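Local atomic coordinates of lipopolysaccharide heptosyltransferase 2 (PDB entry 1PSW), a protein that catalyses transfer of the second heptose, from ADP-L-glycero-beta-D-manno-heptose, onto the inner core of lipopolysaccharide. Residues Tyr81-Val86 against Ile102-Gly107. Residues are numbered along the deposited sequence; the frame is centred on the assembly and turned at random.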
loop_
_atom_site.group_PDB
_atom_site.type_symbol
_atom_site.label_atom_id
_atom_site.label_comp_id
_atom_site.label_asym_id
_atom_site.label_seq_id
_atom_site.Cartn_x
_atom_site.Cartn_y
_atom_site.Cartn_z
ATOM N N TYR A 81 -8.379 17.368 19.906
ATOM C CA TYR A 81 -7.737 17.474 18.605
ATOM C C TYR A 81 -7.928 18.867 18.027
ATOM O O TYR A 81 -9.037 19.407 18.024
ATOM C CB TYR A 81 -8.313 16.437 17.639
ATOM C CG TYR A 81 -7.895 15.024 17.942
ATOM C CD1 TYR A 81 -6.564 14.622 17.797
ATOM C CD2 TYR A 81 -8.825 14.083 18.376
ATOM C CE1 TYR A 81 -6.174 13.311 18.079
ATOM C CE2 TYR A 81 -8.445 12.779 18.661
ATOM C CZ TYR A 81 -7.120 12.401 18.508
ATOM O OH TYR A 81 -6.747 11.109 18.790
ATOM N N ASP A 82 -6.834 19.442 17.545
ATOM C CA ASP A 82 -6.849 20.769 16.947
ATOM C C ASP A 82 -7.401 20.709 15.521
ATOM O O ASP A 82 -8.178 21.568 15.103
ATOM C CB ASP A 82 -5.431 21.344 16.907
ATOM C CG ASP A 82 -4.864 21.614 18.289
ATOM O OD1 ASP A 82 -5.469 22.408 19.033
ATOM O OD2 ASP A 82 -3.811 21.037 18.631
ATOM N N ARG A 83 -6.987 19.688 14.776
ATOM C CA ARG A 83 -7.428 19.521 13.395
ATOM C C ARG A 83 -7.822 18.084 13.095
ATOM O O ARG A 83 -7.491 17.166 13.844
ATOM C CB ARG A 83 -6.313 19.917 12.427
ATOM C CG ARG A 83 -5.859 21.353 12.510
ATOM C CD ARG A 83 -4.859 21.646 11.404
ATOM N NE ARG A 83 -4.605 23.076 11.256
ATOM C CZ ARG A 83 -3.958 23.615 10.230
ATOM N NH1 ARG A 83 -3.497 22.840 9.257
ATOM N NH2 ARG A 83 -3.774 24.929 10.174
ATOM N N ALA A 84 -8.527 17.898 11.986
ATOM C CA ALA A 84 -8.936 16.571 11.559
ATOM C C ALA A 84 -8.889 16.503 10.038
ATOM O O ALA A 84 -9.204 17.478 9.353
ATOM C CB ALA A 84 -10.339 16.262 12.057
ATOM N N TYR A 85 -8.473 15.354 9.517
ATOM C CA TYR A 85 -8.395 15.137 8.074
ATOM C C TYR A 85 -9.138 13.846 7.760
ATOM O O TYR A 85 -8.835 12.798 8.325
ATOM C CB TYR A 85 -6.933 15.015 7.616
ATOM C CG TYR A 85 -6.129 16.287 7.752
ATOM C CD1 TYR A 85 -6.099 17.235 6.725
ATOM C CD2 TYR A 85 -5.436 16.571 8.926
ATOM C CE1 TYR A 85 -5.402 18.432 6.872
ATOM C CE2 TYR A 85 -4.740 17.770 9.077
ATOM C CZ TYR A 85 -4.729 18.692 8.052
ATOM O OH TYR A 85 -4.059 19.887 8.206
ATOM N N VAL A 86 -10.116 13.926 6.867
ATOM C CA VAL A 86 -10.890 12.754 6.486
ATOM C C VAL A 86 -10.436 12.328 5.098
ATOM O O VAL A 86 -10.629 13.061 4.125
ATOM C CB VAL A 86 -12.407 13.069 6.478
ATOM C CG1 VAL A 86 -13.211 11.810 6.191
ATOM C CG2 VAL A 86 -12.820 13.656 7.822
ATOM N N ILE A 102 -14.107 18.757 16.916
ATOM C CA ILE A 102 -12.889 19.318 16.331
ATOM C C ILE A 102 -13.234 20.548 15.492
ATOM O O ILE A 102 -14.055 20.473 14.578
ATOM C CB ILE A 102 -12.176 18.269 15.459
ATOM C CG1 ILE A 102 -11.940 17.004 16.288
ATOM C CG2 ILE A 102 -10.853 18.827 14.949
ATOM C CD1 ILE A 102 -11.465 15.807 15.488
ATOM N N PRO A 103 -12.599 21.696 15.786
ATOM C CA PRO A 103 -12.841 22.953 15.071
ATOM C C PRO A 103 -12.538 22.972 13.581
ATOM O O PRO A 103 -13.311 23.525 12.795
ATOM C CB PRO A 103 -11.986 23.953 15.841
ATOM C CG PRO A 103 -10.829 23.114 16.288
ATOM C CD PRO A 103 -11.521 21.861 16.776
ATOM N N HIS A 104 -11.416 22.376 13.193
ATOM C CA HIS A 104 -11.005 22.349 11.791
ATOM C C HIS A 104 -11.033 20.939 11.217
ATOM O O HIS A 104 -10.239 20.085 11.598
ATOM C CB HIS A 104 -9.599 22.936 11.663
ATOM C CG HIS A 104 -9.468 24.310 12.241
ATOM N ND1 HIS A 104 -9.738 24.591 13.564
ATOM C CD2 HIS A 104 -9.108 25.486 11.674
ATOM C CE1 HIS A 104 -9.549 25.879 13.786
ATOM N NE2 HIS A 104 -9.165 26.446 12.656
ATOM N N ARG A 105 -11.953 20.714 10.289
ATOM C CA ARG A 105 -12.111 19.415 9.655
ATOM C C ARG A 105 -11.934 19.544 8.141
ATOM O O ARG A 105 -12.777 20.124 7.457
ATOM C CB ARG A 105 -13.491 18.857 9.998
ATOM C CG ARG A 105 -13.782 18.881 11.499
ATOM C CD ARG A 105 -15.139 18.274 11.832
ATOM N NE ARG A 105 -16.253 19.056 11.292
ATOM C CZ ARG A 105 -16.548 20.300 11.658
ATOM N NH1 ARG A 105 -15.814 20.921 12.572
ATOM N NH2 ARG A 105 -17.582 20.926 11.114
ATOM N N THR A 106 -10.835 18.985 7.632
ATOM C CA THR A 106 -10.486 19.061 6.210
ATOM C C THR A 106 -10.626 17.760 5.422
ATOM O O THR A 106 -10.465 16.669 5.966
ATOM C CB THR A 106 -9.031 19.537 6.040
ATOM O OG1 THR A 106 -8.818 20.718 6.823
ATOM C CG2 THR A 106 -8.737 19.838 4.573
ATOM N N GLY A 107 -10.905 17.893 4.127
ATOM C CA GLY A 107 -11.043 16.734 3.264
ATOM C C GLY A 107 -11.657 17.089 1.926
ATOM O O GLY A 107 -12.285 18.138 1.790
#
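A84 pairs with R105 at the middle of a parallel strand contact. Both backbone polar groups of A84 turn to the second strand. Its N donates to H104 O at 2.8 Å, a somewhat bent bond (133° at the hydrogen). Its O accepts from T106 N at 2.8 Å, and this bond is almost straight (175°). The ladder continues with V86 N to T106 O at 2.9 Å. The intervening backbone of R83 and Y85 bonds the other way, to K2, L4 and I6 of strand 2-6. R105 N likewise turns outward, to N118 OD1.

I102 packs against strand 83-86 on the face that carries A84 CB. With CG1 beside the backbone N (chi1 -54°), its CD1 reaches A84 CB at 3.6 Å and also meets Y81 CB. I102 O accepts a bent bond from R105 NH1 at 2.7 Å and lies near the guanidinium plane, while R105 NE bonds L116 O. On the other face, Y85 and T106 lie side by side, with Y85 CD1 3.8 Å from T106 CB. T106 OG1 is bonded to D119, beyond this pair. Y81 OH goes to D34, and D82 OD2 to K2 N.

The two strands belong to the beta-alpha-beta unit 83-86, 95-99, 104-108 in the N-terminal Rossmann-like domain of a GT-B fold. P97 of its helix touches both A84 and R105. Backbone bonds thus set the parallel register, while buried polar ends such as R105 NE and T106 OG1 are satisfied by residues further along the chain, tying the pair to the segment 116-119.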